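Local coordinates for photosystem II assembly protein Ycf48 (Thermosynechococcus elongatus, PDB 5OJ5) that acts as an assembly factor for photosystem II, working at an early stage, binding the C-terminal extension of the D1 protein and assisting replacement of photodamaged D1, at residues L95-Y100 / G116-M121; I158-A163 / I182-N187; F272-Y277 / F315-F320. All coordinates share one frame; numbering follows the deposited sequence. Where two conformers were deposited one is given.

How the contacts relate
The chain is a seven-bladed beta-propeller, and the three contacts follow one another in series, without nesting or crossing. Contact 1 closes first: the loop 95-100, just before strand 101-108, meets the turn between strands 111-117 and 120-124 of the same sheet. Contact 2 comes next. It ties the turn after strand 154-159 to the loop 182-187, which leads into strand 187-190 of the next sheet. Contact 3 closes last, between edge strands of two neighbouring sheets, 272-277 and 317-320. The second of these sheets ends in strand 47-51, so it ties the two ends of the chain together. The centre of contact 3 lies nearest that of the chain, about 7 Å away.

Contact 1 (L95-Y100 / G116-M121); sequences LDHSDY and GEPPIM
Ile-120 lays its CD1 methyl over one face of the Tyr-100 ring. The methyl carbon CD1 stands 3.7 Å from the ring centroid of Tyr-100, 8° off the ring normal, so this is a centred CH-pi contact. The side chain can reach there because CG1 is anti to the backbone N (chi1 -176°) and the chain runs on extended to CD1. The CG2 branch touches the same ring nearer its root, at CD1 of Tyr-100. His-97 covers the opposite face with its CE1, so the phenol ring is held between an imidazole and an aliphatic chain. Leu-95 CD1 meets the outer end of Ile-120, CD1 to CD1, at 4.1 Å. Leu-95 also packs on an apolar side chain of the bound peptide.

Pro-118, which follows a cis peptide bond, comes up beside the ring. Its carbonyl O lies at the ring edge, in plane, 3.3 Å from Tyr-100 CD1, while its own CD and CG carbons pack close by. The phenol oxygen bonds directly within its own segment and reaches the other through water. Tyr-100 OH donates to Asp-96 OD1 at 2.6 Å, on the syn lone pair of the carboxylate. It also accepts a hydrogen bond from water 2, which bridges to Pro-119 O. Water 1 donates to Glu-117 O at 2.8 Å and weakly to Asp-99 O. Within the loop, Asp-99 N donates to His-97 ND1 at 2.9 Å, almost in the imidazole plane, which helps fix the turn of that ring.

The loop thus packs against the sheet that its own chain goes on to form. The polar links across the contact pass through water, which leaves packing, mostly on Tyr-100, as the direct contact. Two covered faces and the short bond to Asp-96 probably hold the rotation of that ring.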
ATOM      1  N   LEU A  95      -5.412 -20.544  13.815  1.00 14.59           N
ATOM      2  CA  LEU A  95      -6.215 -19.498  14.435  1.00 15.29           C
ATOM      3  C   LEU A  95      -7.604 -20.045  14.709  1.00 17.94           C
ATOM      4  O   LEU A  95      -7.932 -21.187  14.380  1.00 19.48           O
ATOM      5  CB  LEU A  95      -6.318 -18.277  13.514  1.00 16.67           C
ATOM      6  CG  LEU A  95      -5.002 -17.692  13.077  1.00 18.85           C
ATOM      7  CD1 LEU A  95      -5.180 -16.633  11.983  1.00 20.12           C
ATOM      8  CD2 LEU A  95      -4.283 -17.064  14.284  1.00 22.72           C
ATOM      9  N   ASP A  96      -8.448 -19.226  15.335  1.00 18.45           N
ATOM     10  CA  ASP A  96      -9.817 -19.703  15.570  1.00 20.61           C
ATOM     11  C   ASP A  96     -10.631 -19.875  14.276  1.00 20.46           C
ATOM     12  O   ASP A  96     -11.531 -20.720  14.229  1.00 22.27           O
ATOM     13  CB  ASP A  96     -10.531 -18.861  16.615  1.00 24.50           C
ATOM     14  CG  ASP A  96     -10.635 -17.419  16.251  1.00 27.01           C
ATOM     15  OD1 ASP A  96      -9.792 -16.879  15.507  1.00 25.72           O
ATOM     16  OD2 ASP A  96     -11.575 -16.797  16.777  1.00 31.80           O
ATOM     17  N   HIS A  97     -10.344 -19.100  13.241  1.00 20.25           N
ATOM     18  CA  HIS A  97     -10.987 -19.287  11.947  1.00 20.63           C
ATOM     19  C   HIS A  97     -10.043 -18.691  10.926  1.00 18.16           C
ATOM     20  O   HIS A  97      -9.058 -18.052  11.283  1.00 18.85           O
ATOM     21  CB  HIS A  97     -12.384 -18.646  11.905  1.00 22.15           C
ATOM     22  CG  HIS A  97     -12.381 -17.158  12.104  1.00 20.56           C
ATOM     23  ND1 HIS A  97     -12.118 -16.270  11.085  1.00 22.28           N
ATOM     24  CD2 HIS A  97     -12.686 -16.405  13.192  1.00 22.55           C
ATOM     25  CE1 HIS A  97     -12.212 -15.033  11.550  1.00 22.30           C
ATOM     26  NE2 HIS A  97     -12.544 -15.089  12.828  1.00 22.73           N
ATOM     27  N   SER A  98     -10.355 -18.869   9.645  1.00 18.61           N
ATOM     28  CA  SER A  98      -9.522 -18.322   8.582  1.00 18.01           C
ATOM     29  C   SER A  98     -10.206 -17.231   7.784  1.00 17.99           C
ATOM     30  O   SER A  98      -9.738 -16.904   6.695  1.00 23.68           O
ATOM     31  CB  SER A  98      -9.066 -19.399   7.618  1.00 19.00           C
ATOM     32  OG  SER A  98     -10.192 -19.994   6.999  1.00 21.94           O
ATOM     33  N   ASP A  99     -11.282 -16.651   8.289  1.00 18.19           N
ATOM     34  CA  ASP A  99     -11.955 -15.590   7.550  1.00 20.18           C
ATOM     35  C   ASP A  99     -11.281 -14.219   7.670  1.00 20.62           C
ATOM     36  O   ASP A  99     -11.649 -13.261   6.961  1.00 22.34           O
ATOM     37  CB  ASP A  99     -13.444 -15.580   7.900  1.00 25.48           C
ATOM     38  CG  ASP A  99     -14.132 -16.826   7.439  1.00 31.22           C
ATOM     39  OD1 ASP A  99     -13.880 -17.243   6.290  1.00 33.20           O
ATOM     40  OD2 ASP A  99     -14.894 -17.414   8.222  1.00 36.07           O
ATOM     41  N   TYR A 100     -10.205 -14.100   8.420  1.00 17.08           N
ATOM     42  CA  TYR A 100      -9.542 -12.817   8.621  1.00 15.55           C
ATOM     43  C   TYR A 100      -8.990 -12.251   7.323  1.00 13.43           C
ATOM     44  O   TYR A 100      -8.388 -12.954   6.510  1.00 16.60           O
ATOM     45  CB  TYR A 100      -8.389 -12.991   9.595  1.00 16.04           C
ATOM     46  CG  TYR A 100      -8.820 -13.416  10.984  1.00 15.33           C
ATOM     47  CD1 TYR A 100      -9.344 -12.470  11.845  1.00 15.11           C
ATOM     48  CD2 TYR A 100      -8.656 -14.720  11.439  1.00 16.80           C
ATOM     49  CE1 TYR A 100      -9.718 -12.810  13.166  1.00 15.58           C
ATOM     50  CE2 TYR A 100      -9.017 -15.059  12.747  1.00 17.19           C
ATOM     51  CZ  TYR A 100      -9.546 -14.095  13.607  1.00 16.45           C
ATOM     52  OH  TYR A 100      -9.940 -14.371  14.887  1.00 19.91           O
ATOM     53  N   GLY A 116      -5.492  -7.208  11.015  1.00 10.40           N
ATOM     54  CA  GLY A 116      -6.570  -7.496  10.109  1.00 13.26           C
ATOM     55  C   GLY A 116      -7.930  -7.334  10.729  1.00 12.01           C
ATOM     56  O   GLY A 116      -8.086  -6.898  11.879  1.00 12.10           O
ATOM     57  N   GLU A 117      -8.918  -7.702   9.924  1.00 12.79           N
ATOM     58  CA  GLU A 117     -10.341  -7.590  10.270  1.00 14.10           C
ATOM     59  C   GLU A 117     -11.036  -8.918   9.991  1.00 15.12           C
ATOM     60  O   GLU A 117     -10.738  -9.556   8.981  1.00 16.87           O
ATOM     61  CB  GLU A 117     -11.003  -6.481   9.465  1.00 16.56           C
ATOM     62  CG  GLU A 117     -10.960  -6.642   8.014  1.00 20.44           C
ATOM     63  CD  GLU A 117     -11.527  -5.433   7.320  1.00 22.69           C
ATOM     64  OE1 GLU A 117     -12.709  -5.496   6.926  1.00 26.49           O
ATOM     65  OE2 GLU A 117     -10.775  -4.426   7.179  1.00 22.76           O
ATOM     66  N   PRO A 118     -11.955  -9.377  10.865  1.00 15.68           N
ATOM     67  CA  PRO A 118     -12.293  -8.777  12.149  1.00 16.40           C
ATOM     68  C   PRO A 118     -11.053  -8.706  13.041  1.00 14.22           C
ATOM     69  O   PRO A 118     -10.039  -9.374  12.758  1.00 14.90           O
ATOM     70  CB  PRO A 118     -13.369  -9.734  12.702  1.00 18.76           C
ATOM     71  CG  PRO A 118     -13.072 -11.001  12.079  1.00 21.47           C
ATOM     72  CD  PRO A 118     -12.614 -10.677  10.677  1.00 18.33           C
ATOM     73  N   PRO A 119     -11.104  -7.896  14.097  1.00 14.33           N
ATOM     74  CA  PRO A 119      -9.875  -7.455  14.752  1.00 13.15           C
ATOM     75  C   PRO A 119      -8.950  -8.591  15.108  1.00 12.60           C
ATOM     76  O   PRO A 119      -9.309  -9.519  15.852  1.00 14.25           O
ATOM     77  CB  PRO A 119     -10.399  -6.695  15.974  1.00 15.10           C
ATOM     78  CG  PRO A 119     -11.715  -6.129  15.490  1.00 16.44           C
ATOM     79  CD  PRO A 119     -12.305  -7.205  14.620  1.00 16.32           C
ATOM     80  N   ILE A 120      -7.715  -8.488  14.616  1.00 11.47           N
ATOM     81  CA  ILE A 120      -6.660  -9.435  14.945  1.00 11.35           C
ATOM     82  C   ILE A 120      -5.345  -8.694  14.820  1.00 10.81           C
ATOM     83  O   ILE A 120      -5.151  -7.850  13.936  1.00 10.50           O
ATOM     84  CB  ILE A 120      -6.702 -10.691  14.035  1.00 12.07           C
ATOM     85  CG1 ILE A 120      -5.654 -11.726  14.463  1.00 13.28           C
ATOM     86  CG2 ILE A 120      -6.604 -10.326  12.554  1.00 13.03           C
ATOM     87  CD1 ILE A 120      -5.920 -13.114  13.923  1.00 15.59           C
ATOM     88  N   MET A 121      -4.426  -9.069  15.715  1.00 10.68           N
ATOM     89  CA  MET A 121      -3.050  -8.586  15.688  1.00 10.89           C
ATOM     90  C   MET A 121      -2.128  -9.754  16.007  1.00 10.56           C
ATOM     91  O   MET A 121      -2.318 -10.447  17.008  1.00 11.53           O
ATOM     92  CB  MET A 121      -2.851  -7.454  16.701  1.00 11.75           C
ATOM     93  CG  MET A 121      -1.399  -6.969  16.779  1.00 13.24           C
ATOM     94  SD  MET A 121      -1.159  -5.573  17.862  1.00 14.42           S
ATOM     95  CE  MET A 121      -1.969  -4.300  16.928  1.00 16.00           C
TER
HETATM   96  O   HOH W   1     -12.869 -10.009   7.155  1.00 31.53           O
HETATM   97  O   HOH W   2      -8.883 -12.294  16.590  1.00 25.06           O

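Contact 2 (I158-A163 / I182-N187); sequences ITNVGA and IGVMRN
Met-185 tucks its methyl against the turn 159-162. Its CG is anti to the carbonyl carbon, and the bend at chi3 (-60°) carries the methyl back to the other segment. There CE lies 3.2 Å from Thr-159 O and also touches CG2 of Ile-158, whose side chain it crosses at about a right angle. The sulfur SD sits beside the backbone of Gly-162, 4.0 Å from its CA. Met-185 also packs on Ala-198 of strand 196-199.

The turn is a type I beta turn from Thr-159 to Gly-162. Thr-159 OG1 accepts from Ala-163 N and, weakly, from Val-161 N, and it also bonds to Pro-141 O. Two backbone bonds join the turn to the loop. Met-185 N donates to Asn-160 O at 3.1 Å, almost in line with the carbonyl. Ile-182 N donates to Val-161 O at 2.9 Å, with the donor tilted 19° from the carbonyl plane. Asn-160 O also receives the CA-H of Val-184, while Gly-183 O receives that of Val-161.

Val-161 sets its CG1 branch against the peptide of Gly-183 and against Val-184 CG2, 4.0 Å away. Ile-182 CG1 stands between its backbone N and carbonyl carbon (chi1 61°), 3.4 Å from Val-161 O. The isoleucine thus meets this one oxygen with both its N-H and CG1. Gly-162, with no side chain and a positive phi, passes CG1 of Ile-182 at 4.2 Å from its CA.

Gly-162 O is bonded to Trp-216 NE1, and Met-185 O to Arg-145 NH1, so both backbones have further partners. Asn-160 O takes both an N-H and a CA-H, and Val-161 O takes the N-H of Ile-182. These two carbonyls of the turn are thus satisfied by the loop that leads to strand 187-190.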
ATOM      1  N   ILE A 158      -3.372   2.171  12.874  1.00  9.44           N
ATOM      2  CA  ILE A 158      -4.505   3.010  12.492  1.00  9.32           C
ATOM      3  C   ILE A 158      -5.673   2.090  12.203  1.00  8.96           C
ATOM      4  O   ILE A 158      -5.520   1.078  11.493  1.00  9.54           O
ATOM      5  CB  ILE A 158      -4.190   3.904  11.272  1.00 10.63           C
ATOM      6  CG1 ILE A 158      -2.961   4.742  11.619  1.00 14.71           C
ATOM      7  CG2 ILE A 158      -5.390   4.814  10.967  1.00 10.99           C
ATOM      8  CD1 ILE A 158      -2.696   5.898  10.669  1.00 15.12           C
ATOM      9  N   THR A 159      -6.860   2.455  12.712  1.00  9.15           N
ATOM     10  CA  THR A 159      -8.057   1.676  12.408  1.00  9.61           C
ATOM     11  C   THR A 159      -8.695   2.118  11.117  1.00  9.96           C
ATOM     12  O   THR A 159      -8.346   3.139  10.537  1.00 10.14           O
ATOM     13  CB  THR A 159      -9.082   1.714  13.545  1.00 10.36           C
ATOM     14  OG1 THR A 159      -9.735   2.979  13.531  1.00  9.82           O
ATOM     15  CG2 THR A 159      -8.443   1.432  14.916  1.00 12.48           C
ATOM     16  N   ASN A 160      -9.701   1.343  10.683  1.00 10.63           N
ATOM     17  CA  ASN A 160     -10.387   1.640   9.434  1.00 11.08           C
ATOM     18  C   ASN A 160     -11.123   2.974   9.444  1.00 10.54           C
ATOM     19  O   ASN A 160     -11.425   3.485   8.355  1.00 12.09           O
ATOM     20  CB  ASN A 160     -11.309   0.500   9.021  1.00 14.02           C
ATOM     21  CG  ASN A 160     -12.413   0.302   9.926  1.00 16.43           C
ATOM     22  OD1 ASN A 160     -12.354   0.580  11.092  1.00 16.98           O
ATOM     23  ND2 ASN A 160     -13.495  -0.234   9.384  1.00 22.86           N
ATOM     24  N   VAL A 161     -11.385   3.546  10.622  1.00  9.85           N
ATOM     25  CA  VAL A 161     -12.024   4.830  10.753  1.00 10.26           C
ATOM     26  C   VAL A 161     -11.060   5.881  11.282  1.00  9.87           C
ATOM     27  O   VAL A 161     -11.475   6.960  11.730  1.00 11.36           O
ATOM     28  CB  VAL A 161     -13.316   4.770  11.573  1.00 10.62           C
ATOM     29  CG1 VAL A 161     -14.351   3.915  10.819  1.00 11.12           C
ATOM     30  CG2 VAL A 161     -13.071   4.262  12.978  1.00 11.57           C
ATOM     31  N   GLY A 162      -9.743   5.625  11.179  1.00 10.16           N
ATOM     32  CA  GLY A 162      -8.770   6.656  11.426  1.00 11.09           C
ATOM     33  C   GLY A 162      -8.397   6.879  12.869  1.00 10.89           C
ATOM     34  O   GLY A 162      -7.711   7.864  13.162  1.00 12.28           O
ATOM     35  N   ALA A 163      -8.773   5.988  13.806  1.00 10.30           N
ATOM     36  CA  ALA A 163      -8.226   6.119  15.159  1.00 10.52           C
ATOM     37  C   ALA A 163      -6.776   5.646  15.133  1.00  9.66           C
ATOM     38  O   ALA A 163      -6.443   4.686  14.434  1.00 10.79           O
ATOM     39  CB  ALA A 163      -9.069   5.293  16.145  1.00 12.31           C
ATOM     40  N   ILE A 182     -13.143   9.285  11.641  1.00 12.22           N
ATOM     41  CA  ILE A 182     -13.419  10.017  10.399  1.00 12.31           C
ATOM     42  C   ILE A 182     -14.160   9.207   9.336  1.00 14.50           C
ATOM     43  O   ILE A 182     -14.108   9.565   8.130  1.00 16.44           O
ATOM     44  CB  ILE A 182     -12.138  10.613   9.799  1.00 12.31           C
ATOM     45  CG1 ILE A 182     -11.114   9.518   9.450  1.00 12.39           C
ATOM     46  CG2 ILE A 182     -11.568  11.643  10.741  1.00 14.45           C
ATOM     47  CD1 ILE A 182      -9.941  10.043   8.583  1.00 13.36           C
ATOM     48  N   GLY A 183     -14.865   8.167   9.714  1.00 15.07           N
ATOM     49  CA  GLY A 183     -15.536   7.338   8.714  1.00 13.72           C
ATOM     50  C   GLY A 183     -14.552   6.418   8.035  1.00 11.31           C
ATOM     51  O   GLY A 183     -13.330   6.471   8.266  1.00 11.82           O
ATOM     52  N   VAL A 184     -15.082   5.479   7.266  1.00 11.29           N
ATOM     53  CA  VAL A 184     -14.240   4.425   6.695  1.00 11.48           C
ATOM     54  C   VAL A 184     -13.414   4.987   5.570  1.00 12.36           C
ATOM     55  O   VAL A 184     -13.936   5.388   4.548  1.00 17.75           O
ATOM     56  CB  VAL A 184     -15.100   3.229   6.248  1.00 14.38           C
ATOM     57  CG1 VAL A 184     -14.198   2.136   5.693  1.00 16.50           C
ATOM     58  CG2 VAL A 184     -15.932   2.642   7.423  1.00 16.75           C
ATOM     59  N   MET A 185     -12.121   4.978   5.721  1.00 11.19           N
ATOM     60  CA  MET A 185     -11.230   5.574   4.730  1.00 10.95           C
ATOM     61  C   MET A 185     -11.203   4.735   3.466  1.00 10.62           C
ATOM     62  O   MET A 185     -11.096   3.517   3.511  1.00 12.13           O
ATOM     63  CB  MET A 185      -9.816   5.588   5.348  1.00 13.09           C
ATOM     64  CG  MET A 185      -9.688   6.391   6.638  1.00 14.02           C
ATOM     65  SD  MET A 185      -8.114   6.328   7.445  1.00 14.66           S
ATOM     66  CE  MET A 185      -7.957   4.604   7.760  1.00 17.08           C
ATOM     67  N   ARG A 186     -11.246   5.396   2.317  1.00 10.33           N
ATOM     68  CA  ARG A 186     -11.111   4.742   1.029  1.00 10.89           C
ATOM     69  C   ARG A 186      -9.668   4.291   0.763  1.00  9.90           C
ATOM     70  O   ARG A 186      -9.433   3.290   0.080  1.00 11.98           O
ATOM     71  CB  ARG A 186     -11.560   5.732  -0.071  1.00 12.37           C
ATOM     72  CG  ARG A 186     -11.644   5.147  -1.444  1.00 15.24           C
ATOM     73  CD  ARG A 186     -12.120   6.190  -2.402  1.00 14.97           C
ATOM     74  NE  ARG A 186     -12.566   5.623  -3.656  1.00 18.84           N
ATOM     75  CZ  ARG A 186     -13.827   5.351  -4.008  1.00 24.33           C
ATOM     76  NH1 ARG A 186     -14.892   5.561  -3.221  1.00 27.33           N
ATOM     77  NH2 ARG A 186     -14.031   4.830  -5.214  1.00 26.85           N
ATOM     78  N   ASN A 187      -8.692   5.018   1.283  1.00  9.47           N
ATOM     79  CA  ASN A 187      -7.281   4.719   1.095  1.00  9.25           C
ATOM     80  C   ASN A 187      -6.536   5.487   2.168  1.00  9.24           C
ATOM     81  O   ASN A 187      -7.035   6.496   2.680  1.00  9.22           O
ATOM     82  CB  ASN A 187      -6.785   5.072  -0.324  1.00  9.57           C
ATOM     83  CG  ASN A 187      -6.803   3.890  -1.263  1.00 10.97           C
ATOM     84  OD1 ASN A 187      -6.324   2.813  -0.913  1.00 13.12           O
ATOM     85  ND2 ASN A 187      -7.304   4.082  -2.477  1.00 11.47           N
TER

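Contact 3 (F272-Y277 / F315-F320)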
ATOM      1  N   PHE A 272      -6.918   4.351 -12.412  1.00 12.61           N
ATOM      2  CA  PHE A 272      -5.680   4.004 -11.741  1.00 11.74           C
ATOM      3  C   PHE A 272      -5.943   3.696 -10.278  1.00 10.70           C
ATOM      4  O   PHE A 272      -6.893   4.192  -9.672  1.00 12.10           O
ATOM      5  CB  PHE A 272      -4.619   5.108 -11.872  1.00 12.47           C
ATOM      6  CG  PHE A 272      -4.285   5.359 -13.294  1.00 13.72           C
ATOM      7  CD1 PHE A 272      -4.618   6.575 -13.925  1.00 16.68           C
ATOM      8  CD2 PHE A 272      -3.686   4.374 -14.041  1.00 16.11           C
ATOM      9  CE1 PHE A 272      -4.310   6.810 -15.279  1.00 18.53           C
ATOM     10  CE2 PHE A 272      -3.378   4.587 -15.408  1.00 18.40           C
ATOM     11  CZ  PHE A 272      -3.705   5.800 -16.003  1.00 18.90           C
ATOM     12  N   LEU A 273      -5.047   2.901  -9.692  1.00 10.86           N
ATOM     13  CA  LEU A 273      -5.223   2.369  -8.350  1.00 10.47           C
ATOM     14  C   LEU A 273      -4.097   2.769  -7.428  1.00 10.31           C
ATOM     15  O   LEU A 273      -4.339   2.955  -6.244  1.00 11.64           O
ATOM     16  CB  LEU A 273      -5.370   0.855  -8.428  1.00 11.89           C
ATOM     17  CG  LEU A 273      -6.616   0.405  -9.208  1.00 13.78           C
ATOM     18  CD1 LEU A 273      -6.556  -1.050  -9.592  1.00 14.68           C
ATOM     19  CD2 LEU A 273      -7.861   0.722  -8.409  1.00 15.89           C
ATOM     20  N   ASP A 274      -2.844   2.839  -7.908  1.00  9.94           N
ATOM     21  CA  ASP A 274      -1.727   3.185  -7.043  1.00  9.68           C
ATOM     22  C   ASP A 274      -0.630   3.838  -7.861  1.00  9.48           C
ATOM     23  O   ASP A 274      -0.546   3.663  -9.087  1.00  9.89           O
ATOM     24  CB  ASP A 274      -1.171   1.947  -6.323  1.00 10.88           C
ATOM     25  CG  ASP A 274      -0.380   2.290  -5.086  1.00 10.76           C
ATOM     26  OD1 ASP A 274      -0.549   3.416  -4.553  1.00 10.97           O
ATOM     27  OD2 ASP A 274       0.319   1.400  -4.570  1.00 13.72           O
ATOM     28  N   LEU A 275       0.202   4.600  -7.155  1.00  9.50           N
ATOM     29  CA  LEU A 275       1.306   5.347  -7.746  1.00 10.18           C
ATOM     30  C   LEU A 275       2.475   5.192  -6.782  1.00 10.11           C
ATOM     31  O   LEU A 275       2.293   5.369  -5.563  1.00 11.15           O
ATOM     32  CB  LEU A 275       0.894   6.827  -7.873  1.00 11.07           C
ATOM     33  CG  LEU A 275       1.886   7.773  -8.544  1.00 11.60           C
ATOM     34  CD1 LEU A 275       1.140   8.968  -9.094  1.00 14.42           C
ATOM     35  CD2 LEU A 275       2.928   8.266  -7.586  1.00 12.05           C
ATOM     36  N   ALA A 276       3.653   4.846  -7.279  1.00 10.00           N
ATOM     37  CA  ALA A 276       4.812   4.747  -6.408  1.00 10.31           C
ATOM     38  C   ALA A 276       6.078   5.085  -7.150  1.00 10.48           C
ATOM     39  O   ALA A 276       6.209   4.810  -8.346  1.00 11.66           O
ATOM     40  CB  ALA A 276       4.941   3.342  -5.798  1.00 12.46           C
ATOM     41  N   TYR A 277       7.035   5.644  -6.427  1.00 11.71           N
ATOM     42  CA  TYR A 277       8.322   6.037  -6.967  1.00 12.01           C
ATOM     43  C   TYR A 277       9.362   4.946  -6.746  1.00 12.15           C
ATOM     44  O   TYR A 277       9.556   4.478  -5.621  1.00 14.64           O
ATOM     45  CB  TYR A 277       8.823   7.320  -6.305  1.00 12.84           C
ATOM     46  CG  TYR A 277       8.051   8.565  -6.663  1.00 13.29           C
ATOM     47  CD1 TYR A 277       8.631   9.537  -7.465  1.00 14.97           C
ATOM     48  CD2 TYR A 277       6.735   8.779  -6.203  1.00 14.37           C
ATOM     49  CE1 TYR A 277       7.932  10.686  -7.789  1.00 16.33           C
ATOM     50  CE2 TYR A 277       6.038   9.933  -6.556  1.00 15.65           C
ATOM     51  CZ  TYR A 277       6.639  10.882  -7.338  1.00 17.12           C
ATOM     52  OH  TYR A 277       5.919  12.016  -7.644  1.00 19.65           O
ATOM     53  N   PHE A 315      -4.051  -4.066 -11.165  1.00 13.20           N
ATOM     54  CA  PHE A 315      -2.808  -3.912 -10.424  1.00 12.73           C
ATOM     55  C   PHE A 315      -3.068  -2.873  -9.329  1.00 12.16           C
ATOM     56  O   PHE A 315      -3.198  -1.674  -9.599  1.00 14.52           O
ATOM     57  CB  PHE A 315      -1.678  -3.508 -11.349  1.00 13.29           C
ATOM     58  CG  PHE A 315      -1.335  -4.545 -12.332  1.00 13.87           C
ATOM     59  CD1 PHE A 315      -1.148  -5.868 -11.958  1.00 15.96           C
ATOM     60  CD2 PHE A 315      -1.151  -4.153 -13.667  1.00 17.48           C
ATOM     61  CE1 PHE A 315      -0.809  -6.832 -12.935  1.00 18.42           C
ATOM     62  CE2 PHE A 315      -0.801  -5.062 -14.610  1.00 19.02           C
ATOM     63  CZ  PHE A 315      -0.636  -6.400 -14.253  1.00 19.01           C
ATOM     64  N   TYR A 316      -3.223  -3.345  -8.094  1.00 12.02           N
ATOM     65  CA  TYR A 316      -3.803  -2.608  -6.952  0.53 13.14           C
ATOM     66  C   TYR A 316      -2.802  -1.819  -6.159  1.00 11.73           C
ATOM     67  O   TYR A 316      -3.180  -0.827  -5.536  1.00 13.08           O
ATOM     68  CB  TYR A 316      -4.447  -3.544  -5.892  0.53 12.72           C
ATOM     69  CG  TYR A 316      -5.671  -4.198  -6.429  0.53 15.80           C
ATOM     70  CD1 TYR A 316      -6.885  -3.509  -6.520  0.53 19.30           C
ATOM     71  CD2 TYR A 316      -5.602  -5.480  -6.947  0.53 19.57           C
ATOM     72  CE1 TYR A 316      -8.028  -4.127  -7.048  0.53 21.86           C
ATOM     73  CE2 TYR A 316      -6.695  -6.082  -7.484  0.53 22.16           C
ATOM     74  CZ  TYR A 316      -7.907  -5.409  -7.539  0.53 22.88           C
ATOM     75  OH  TYR A 316      -9.000  -6.042  -8.088  0.53 24.80           O
ATOM     76  N   LYS A 317      -1.571  -2.319  -6.057  1.00 11.60           N
ATOM     77  CA  LYS A 317      -0.616  -1.805  -5.074  0.53 11.72           C
ATOM     78  C   LYS A 317       0.773  -1.975  -5.652  1.00 10.91           C
ATOM     79  O   LYS A 317       1.077  -3.056  -6.135  1.00 13.21           O
ATOM     80  CB  LYS A 317      -0.734  -2.595  -3.750  0.53 13.97           C
ATOM     81  CG  LYS A 317      -0.123  -1.901  -2.528  0.53 15.94           C
ATOM     82  CD  LYS A 317      -0.801  -2.412  -1.226  0.53 17.70           C
ATOM     83  CE  LYS A 317      -0.095  -1.951   0.021  0.53 20.42           C
ATOM     84  NZ  LYS A 317       0.052  -0.471   0.114  0.53 17.24           N
ATOM     85  N   ILE A 318       1.590  -0.940  -5.556  1.00 10.35           N
ATOM     86  CA  ILE A 318       2.992  -0.998  -5.946  1.00 10.62           C
ATOM     87  C   ILE A 318       3.831  -0.809  -4.689  1.00 10.46           C
ATOM     88  O   ILE A 318       3.663   0.193  -3.995  1.00 13.59           O
ATOM     89  CB  ILE A 318       3.347   0.125  -6.946  1.00 11.30           C
ATOM     90  CG1 ILE A 318       2.418   0.145  -8.179  1.00 12.14           C
ATOM     91  CG2 ILE A 318       4.851   0.015  -7.328  1.00 11.94           C
ATOM     92  CD1 ILE A 318       2.491   1.512  -8.878  1.00 13.43           C
ATOM     93  N   LEU A 319       4.755  -1.719  -4.424  1.00 10.00           N
ATOM     94  CA  LEU A 319       5.614  -1.654  -3.240  1.00 11.95           C
ATOM     95  C   LEU A 319       7.060  -1.720  -3.698  1.00 12.57           C
ATOM     96  O   LEU A 319       7.506  -2.771  -4.153  1.00 16.25           O
ATOM     97  CB  LEU A 319       5.306  -2.818  -2.300  1.00 13.34           C
ATOM     98  CG  LEU A 319       3.917  -2.779  -1.670  1.00 15.24           C
ATOM     99  CD1 LEU A 319       3.664  -4.001  -0.824  1.00 19.30           C
ATOM    100  CD2 LEU A 319       3.738  -1.542  -0.737  1.00 20.40           C
ATOM    101  N   PHE A 320       7.801  -0.641  -3.540  1.00 11.89           N
ATOM    102  CA  PHE A 320       9.245  -0.653  -3.774  1.00 12.61           C
ATOM    103  C   PHE A 320       9.938  -0.726  -2.432  1.00 14.56           C
ATOM    104  O   PHE A 320       9.652   0.069  -1.537  1.00 20.64           O
ATOM    105  CB  PHE A 320       9.721   0.584  -4.528  1.00 14.29           C
ATOM    106  CG  PHE A 320       9.420   0.505  -6.008  1.00 13.43           C
ATOM    107  CD1 PHE A 320      10.111  -0.376  -6.800  1.00 14.23           C
ATOM    108  CD2 PHE A 320       8.444   1.334  -6.582  1.00 14.72           C
ATOM    109  CE1 PHE A 320       9.827  -0.449  -8.170  1.00 15.64           C
ATOM    110  CE2 PHE A 320       8.169   1.250  -7.922  1.00 16.66           C
ATOM    111  CZ  PHE A 320       8.855   0.363  -8.704  1.00 16.39           C
TER
HETATM  112  O   HOH W   3       1.285   1.266  -2.042  1.00 25.38           O
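Strands 272-277 and 317-320 run side by side in the same sense, their axes 13° apart and 6.1 Å at closest approach. Each is an edge strand of its own antiparallel sheet, so side chains rather than backbone pairing fill the space between. Strand 47-51, from the N-terminal part, closes the second sheet. Leu-273 and Asp-274 both face Ala-286 of strand 283-287, a classic beta bulge, and both direct their CB atoms at the other segment.

Asp-274 makes the polar link. Its CG is anti to the backbone N (chi1 -159°), and OD2 accepts the amide hydrogen of Ile-318 at 2.8 Å, with an N-H...O angle of 172°. The lone pair used is the anti one, away from OD1. Water 3 lies 2.7 Å from the same OD2. In the conformer given, the Lys-317 chain bends at its last torsion and NZ donates to this water, a tentative bridge.

The rest is packing of apolar side chains on one another and on backbone oxygens. Ile-318 CG2 meets Ala-276 CB at 3.7 Å, while CD1 reaches the backbone at Asp-274 O. Phe-320 brings its CD2 to 3.5 Å from Tyr-277 O and lies close to Ala-276 CB. At the other end, Leu-273 CD1 touches Phe-315 O at 3.4 Å and, obliquely, Tyr-316 CD1. Phe-315 O has no partner in the model.

The Asp-274 carboxylate thus takes the N-H of Ile-318, much as a strand carbonyl could. The lysine of this conformer may partly offset its charge, without direct contact between the charged atoms.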